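Local atomic coordinates of maltose/maltodextrin-binding protein (Thermus thermophilus, PDB entry 2GH9), a protein that binds maltotriose and probably serves as the periplasmic receptor that hands malto-oligosaccharides to an uptake system. Residues Pro63-Gly68 with Ala333-Ile338; Ser114-Tyr119 with Phe247-Phe252. All blocks are in the same frame, centred on the assembly; numbering follows the deposited sequence.

Contact 1 (Pro63-Gly68 with Ala333-Ile338). With GLC (alpha-D-glucopyranose), chain B.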
loop_
_atom_site.group_PDB
_atom_site.type_symbol
_atom_site.label_atom_id
_atom_site.label_comp_id
_atom_site.label_asym_id
_atom_site.label_seq_id
_atom_site.Cartn_x
_atom_site.Cartn_y
_atom_site.Cartn_z
ATOM N N PRO A 63 4.599 -4.952 -3.455
ATOM C CA PRO A 63 4.135 -4.941 -2.073
ATOM C C PRO A 63 4.288 -6.336 -1.499
ATOM O O PRO A 63 4.167 -7.328 -2.219
ATOM C CB PRO A 63 2.648 -4.565 -2.197
ATOM C CG PRO A 63 2.264 -5.129 -3.516
ATOM C CD PRO A 63 3.479 -4.989 -4.404
ATOM N N HIS A 64 4.567 -6.408 -0.215
ATOM C CA HIS A 64 4.843 -7.688 0.431
ATOM C C HIS A 64 3.702 -8.691 0.484
ATOM O O HIS A 64 3.949 -9.878 0.680
ATOM C CB HIS A 64 5.396 -7.463 1.821
ATOM C CG HIS A 64 4.366 -7.139 2.863
ATOM N ND1 HIS A 64 4.071 -5.847 3.241
ATOM C CD2 HIS A 64 3.615 -7.948 3.656
ATOM C CE1 HIS A 64 3.178 -5.875 4.220
ATOM N NE2 HIS A 64 2.875 -7.137 4.483
ATOM N N ASP A 65 2.454 -8.241 0.309
ATOM C CA ASP A 65 1.345 -9.201 0.322
ATOM C C ASP A 65 1.433 -10.183 -0.854
ATOM O O ASP A 65 0.897 -11.288 -0.784
ATOM C CB ASP A 65 -0.023 -8.502 0.415
ATOM C CG ASP A 65 -0.336 -7.665 -0.778
ATOM O OD1 ASP A 65 0.368 -6.625 -1.007
ATOM O OD2 ASP A 65 -1.302 -8.039 -1.480
ATOM N N TRP A 66 2.139 -9.797 -1.914
ATOM C CA TRP A 66 2.357 -10.659 -3.079
ATOM C C TRP A 66 3.375 -11.813 -2.868
ATOM O O TRP A 66 3.456 -12.703 -3.719
ATOM C CB TRP A 66 2.892 -9.828 -4.236
ATOM C CG TRP A 66 1.986 -8.797 -4.788
ATOM C CD1 TRP A 66 0.727 -8.466 -4.349
ATOM C CD2 TRP A 66 2.269 -7.933 -5.888
ATOM N NE1 TRP A 66 0.213 -7.462 -5.124
ATOM C CE2 TRP A 66 1.134 -7.118 -6.082
ATOM C CE3 TRP A 66 3.366 -7.778 -6.747
ATOM C CZ2 TRP A 66 1.073 -6.145 -7.081
ATOM C CZ3 TRP A 66 3.310 -6.808 -7.740
ATOM C CH2 TRP A 66 2.165 -6.010 -7.909
ATOM N N VAL A 67 4.126 -11.796 -1.762
ATOM C CA VAL A 67 5.318 -12.655 -1.596
ATOM C C VAL A 67 5.003 -14.157 -1.554
ATOM O O VAL A 67 5.602 -14.936 -2.325
ATOM C CB VAL A 67 6.210 -12.199 -0.394
ATOM C CG1 VAL A 67 7.218 -13.287 0.052
ATOM C CG2 VAL A 67 6.962 -10.929 -0.775
ATOM N N GLY A 68 4.056 -14.551 -0.708
ATOM C CA GLY A 68 3.639 -15.954 -0.605
ATOM C C GLY A 68 3.172 -16.560 -1.916
ATOM O O GLY A 68 3.642 -17.618 -2.283
ATOM N N ALA A 333 -1.546 -2.531 11.086
ATOM C CA ALA A 333 -1.116 -3.924 11.072
ATOM C C ALA A 333 -0.537 -4.240 9.699
ATOM O O ALA A 333 -1.127 -3.845 8.692
ATOM C CB ALA A 333 -2.293 -4.829 11.354
ATOM N N PRO A 334 0.590 -4.990 9.637
ATOM C CA PRO A 334 1.077 -5.403 8.322
ATOM C C PRO A 334 0.080 -6.289 7.587
ATOM O O PRO A 334 -0.548 -7.163 8.200
ATOM C CB PRO A 334 2.362 -6.210 8.617
ATOM C CG PRO A 334 2.697 -5.983 10.021
ATOM C CD PRO A 334 1.432 -5.511 10.729
ATOM N N MET A 335 -0.053 -6.074 6.283
ATOM C CA MET A 335 -0.735 -7.019 5.434
ATOM C C MET A 335 -0.167 -8.434 5.649
ATOM O O MET A 335 1.037 -8.597 5.893
ATOM C CB MET A 335 -0.569 -6.644 3.964
ATOM C CG MET A 335 -1.436 -5.504 3.544
ATOM S SD MET A 335 -1.364 -5.202 1.819
ATOM C CE MET A 335 0.301 -4.533 1.614
ATOM N N PRO A 336 -1.032 -9.465 5.528
ATOM C CA PRO A 336 -0.506 -10.809 5.471
ATOM C C PRO A 336 0.238 -11.017 4.157
ATOM O O PRO A 336 -0.171 -10.462 3.110
ATOM C CB PRO A 336 -1.762 -11.699 5.480
ATOM C CG PRO A 336 -2.881 -10.834 5.887
ATOM C CD PRO A 336 -2.493 -9.451 5.394
ATOM N N ASN A 337 1.298 -11.821 4.203
ATOM C CA ASN A 337 2.036 -12.144 3.000
ATOM C C ASN A 337 1.768 -13.565 2.505
ATOM O O ASN A 337 2.383 -13.999 1.559
ATOM C CB ASN A 337 3.535 -11.867 3.188
ATOM C CG ASN A 337 4.309 -13.032 3.811
ATOM O OD1 ASN A 337 3.743 -14.024 4.281
ATOM N ND2 ASN A 337 5.630 -12.897 3.811
ATOM N N ILE A 338 0.821 -14.254 3.128
ATOM C CA ILE A 338 0.511 -15.659 2.762
ATOM C C ILE A 338 -0.182 -15.771 1.410
ATOM O O ILE A 338 -0.839 -14.821 0.951
ATOM C CB ILE A 338 -0.317 -16.383 3.861
ATOM C CG1 ILE A 338 -1.646 -15.667 4.156
ATOM C CG2 ILE A 338 0.513 -16.516 5.120
ATOM C CD1 ILE A 338 -2.588 -16.470 5.030
HETATM C C1 GLC B . -2.920 -3.515 -2.044
HETATM C C2 GLC B . -2.208 -4.845 -2.214
HETATM C C3 GLC B . -2.602 -5.492 -3.531
HETATM C C4 GLC B . -4.121 -5.583 -3.611
HETATM C C5 GLC B . -4.799 -4.222 -3.396
HETATM C C6 GLC B . -6.332 -4.303 -3.341
HETATM O O2 GLC B . -0.781 -4.659 -2.159
HETATM O O3 GLC B . -2.026 -6.791 -3.624
HETATM O O4 GLC B . -4.457 -6.120 -4.890
HETATM O O5 GLC B . -4.351 -3.659 -2.159
HETATM O O6 GLC B . -6.879 -3.006 -3.610
HETATM O O HOH W 1 0.621 -13.686 -1.419
#
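H64 and G68 supply the two direct hydrogen bonds between the segment 63-68, where strand 58-63 gives way to helix 67-72, and the segment 333-338. The imidazole of H64 gives its NE2 proton to the carbonyl oxygen of M335: NE2 and O are 2.7 Å apart, and the oxygen sits at the ring's edge, almost in its plane, while the nitrogen stands above the carbonyl plane, 36° out of it. The other ring nitrogen, ND1, is hydrogen-bonded to the backbone N of V268, which fixes the rotation of the ring. Farther along, the backbone N of G68 reaches the O of N337 at 2.9 Å. A CB on G68 would run into that carbonyl, so the approach depends on glycine. Water 1 sits between the backbone oxygens of D65 and I338 and can donate to either, though other acceptors compete for its protons.

Carbon-to-oxygen contacts pack beside these bonds. The methylene CB of N337 lies 3.2 Å from the backbone O of H64, while its ND2 turns to the carbonyls of A98 and T100. The M335 chain, bent at its last torsion (chi3 -70°), brings CE to 3.4 Å from OD1 of D65, and its CB packs against the H64 ring.

The sugar is gripped by polar groups of D65 and W66. OD1 of D65 accepts from O2 of the glucose and OD2 from O3, each at 2.6 Å, so one carboxylate spans two neighbouring hydroxyls; NE1 of W66 donates to the same O3 at 2.8 Å. CD of P63 lies over the centre of the W66 ring, against its face.

D65 thus holds two sugar hydroxyls while the SD-CE end of M335 crosses beside OD1, so both segments contribute to the glycan pocket.

Contact 2 (Ser114-Tyr119 with Phe247-Phe252)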
loop_
_atom_site.group_PDB
_atom_site.type_symbol
_atom_site.label_atom_id
_atom_site.label_comp_id
_atom_site.label_asym_id
_atom_site.label_seq_id
_atom_site.Cartn_x
_atom_site.Cartn_y
_atom_site.Cartn_z
ATOM N N SER A 114 1.652 3.421 4.294
ATOM C CA SER A 114 0.279 3.160 4.697
ATOM C C SER A 114 -0.553 4.306 4.184
ATOM O O SER A 114 -0.022 5.372 3.872
ATOM C CB SER A 114 0.163 3.066 6.233
ATOM O OG SER A 114 0.077 4.351 6.826
ATOM N N VAL A 115 -1.864 4.114 4.108
ATOM C CA VAL A 115 -2.741 5.258 3.924
ATOM C C VAL A 115 -2.825 6.082 5.202
ATOM O O VAL A 115 -2.513 5.628 6.314
ATOM C CB VAL A 115 -4.187 4.864 3.421
ATOM C CG1 VAL A 115 -4.091 4.210 2.044
ATOM C CG2 VAL A 115 -4.938 3.983 4.452
ATOM N N ALA A 116 -3.222 7.333 5.007
ATOM C CA ALA A 116 -3.406 8.294 6.079
ATOM C C ALA A 116 -4.294 9.446 5.572
ATOM O O ALA A 116 -4.564 9.574 4.374
ATOM C CB ALA A 116 -2.075 8.855 6.536
ATOM N N LEU A 117 -4.708 10.284 6.508
ATOM C CA LEU A 117 -5.419 11.497 6.202
ATOM C C LEU A 117 -4.379 12.525 5.754
ATOM O O LEU A 117 -3.583 13.021 6.558
ATOM C CB LEU A 117 -6.208 11.993 7.422
ATOM C CG LEU A 117 -6.933 13.324 7.176
ATOM C CD1 LEU A 117 -8.046 13.095 6.164
ATOM C CD2 LEU A 117 -7.447 13.904 8.468
ATOM N N ILE A 118 -4.383 12.802 4.451
ATOM C CA ILE A 118 -3.521 13.805 3.870
ATOM C C ILE A 118 -4.412 15.020 3.571
ATOM O O ILE A 118 -5.395 14.930 2.835
ATOM C CB ILE A 118 -2.805 13.300 2.622
ATOM C CG1 ILE A 118 -2.172 11.923 2.888
ATOM C CG2 ILE A 118 -1.722 14.320 2.164
ATOM C CD1 ILE A 118 -1.531 11.263 1.617
ATOM N N TYR A 119 -4.073 16.142 4.191
ATOM C CA TYR A 119 -4.894 17.358 4.112
ATOM C C TYR A 119 -4.123 18.497 3.483
ATOM O O TYR A 119 -2.959 18.722 3.820
ATOM C CB TYR A 119 -5.429 17.805 5.493
ATOM C CG TYR A 119 -4.420 18.036 6.582
ATOM C CD1 TYR A 119 -3.995 16.987 7.384
ATOM C CD2 TYR A 119 -3.909 19.319 6.844
ATOM C CE1 TYR A 119 -3.094 17.168 8.379
ATOM C CE2 TYR A 119 -2.992 19.514 7.845
ATOM C CZ TYR A 119 -2.585 18.437 8.616
ATOM O OH TYR A 119 -1.663 18.577 9.625
ATOM N N PHE A 247 0.891 19.923 2.169
ATOM C CA PHE A 247 0.051 18.904 2.813
ATOM C C PHE A 247 0.528 18.625 4.223
ATOM O O PHE A 247 1.708 18.824 4.561
ATOM C CB PHE A 247 0.017 17.592 1.996
ATOM C CG PHE A 247 1.376 17.074 1.653
ATOM C CD1 PHE A 247 1.955 17.370 0.423
ATOM C CD2 PHE A 247 2.101 16.324 2.577
ATOM C CE1 PHE A 247 3.244 16.920 0.111
ATOM C CE2 PHE A 247 3.390 15.862 2.277
ATOM C CZ PHE A 247 3.958 16.156 1.045
ATOM N N GLY A 248 -0.406 18.161 5.047
ATOM C CA GLY A 248 -0.082 17.533 6.312
ATOM C C GLY A 248 -0.527 16.072 6.301
ATOM O O GLY A 248 -1.380 15.682 5.527
ATOM N N ILE A 249 0.089 15.282 7.167
ATOM C CA ILE A 249 -0.221 13.873 7.357
ATOM C C ILE A 249 -0.751 13.691 8.773
ATOM O O ILE A 249 -0.104 14.112 9.757
ATOM C CB ILE A 249 1.054 13.017 7.169
ATOM C CG1 ILE A 249 1.545 13.151 5.722
ATOM C CG2 ILE A 249 0.797 11.523 7.550
ATOM C CD1 ILE A 249 3.010 12.854 5.516
ATOM N N ALA A 250 -1.916 13.042 8.871
ATOM C CA ALA A 250 -2.563 12.769 10.148
ATOM C C ALA A 250 -3.259 11.400 10.085
ATOM O O ALA A 250 -3.563 10.904 8.995
ATOM C CB ALA A 250 -3.571 13.866 10.467
ATOM N N PRO A 251 -3.500 10.777 11.260
ATOM C CA PRO A 251 -4.345 9.588 11.279
ATOM C C PRO A 251 -5.751 9.950 10.819
ATOM O O PRO A 251 -6.182 11.073 10.986
ATOM C CB PRO A 251 -4.342 9.125 12.745
ATOM C CG PRO A 251 -3.615 10.172 13.539
ATOM C CD PRO A 251 -3.017 11.177 12.596
ATOM N N PHE A 252 -6.444 8.993 10.221
ATOM C CA PHE A 252 -7.823 9.198 9.870
ATOM C C PHE A 252 -8.632 9.085 11.156
ATOM O O PHE A 252 -8.287 8.299 11.999
ATOM C CB PHE A 252 -8.293 8.188 8.837
ATOM C CG PHE A 252 -9.576 8.593 8.168
ATOM C CD1 PHE A 252 -9.562 9.492 7.097
ATOM C CD2 PHE A 252 -10.778 8.168 8.659
ATOM C CE1 PHE A 252 -10.734 9.899 6.507
ATOM C CE2 PHE A 252 -11.961 8.569 8.062
ATOM C CZ PHE A 252 -11.940 9.438 6.998
HETATM O O HOH W 2 -0.908 16.168 11.259
#
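L117 and Y119 pair with A250 and G248 through two-way backbone hydrogen bonds, the strands 116-119 and 247-250 running antiparallel at 158° with axes 4.7 Å apart. This attaches 247-250 as an outermost strand of a four-stranded sheet, beside 116-120, which pairs with 227-232 on its other side. L117 with A250 and Y119 with G248 are hydrogen-bonded pairs; I118 with I249, between them, is a non-hydrogen-bonded pair. The bond from Y119 N to G248 O measures 3.0 Å, and its return from G248 N to Y119 O 2.9 Å.

On the face carrying L117, Y119 and A250, the tyrosine ring lies over the neighbouring strand. Its CG lies between the backbone N and carbonyl carbon (chi1 56°), which folds the ring across, and the CA of G248 rests over its face, 3.7 Å from the centroid in a CH-pi contact. A CB there would strike the ring. CE1 touches CB of A250 at the ring's edge, and OH meets water 2, which donates to I249 O. A leucine in place of Y119 would probably leave the backbone of G248 without its aromatic cover and water 2 without its hydroxyl partner. CD1 of L117 packs against CD1 of F252, a ring that also meets F134, F149 and F162.

Beside I118 and I249, whose side chains share the other face, CB of F247 lies 3.7 Å from CG2 of I118, and CB of A116 touches CG2 of I249. Main-chain bonds thus set the register, and the glycine lets the Y119 ring bring one face over the backbone of G248.

In the fold
Contact 2 is nested within the loop that contact 1 closes: 63-68 comes first, then 114-119, 247-252 and finally 333-338. Their centres are 22 Å apart and their nearest atoms about 7 Å, without touching. They belong to different sheets. Strands 58-63 and 333-334 of contact 1 both pair with 265-273 in the large mixed sheet, 58-63 antiparallel and 333-334 parallel, whereas contact 2 belongs to the separate four-stranded sheet. This agrees with the two-lobed build of periplasmic binding proteins, whose chain passes between lobes. Contact 1 lines the sugar pocket; contact 2 is structural packing, with the side chain of I118 about 11 Å from a bound glucose.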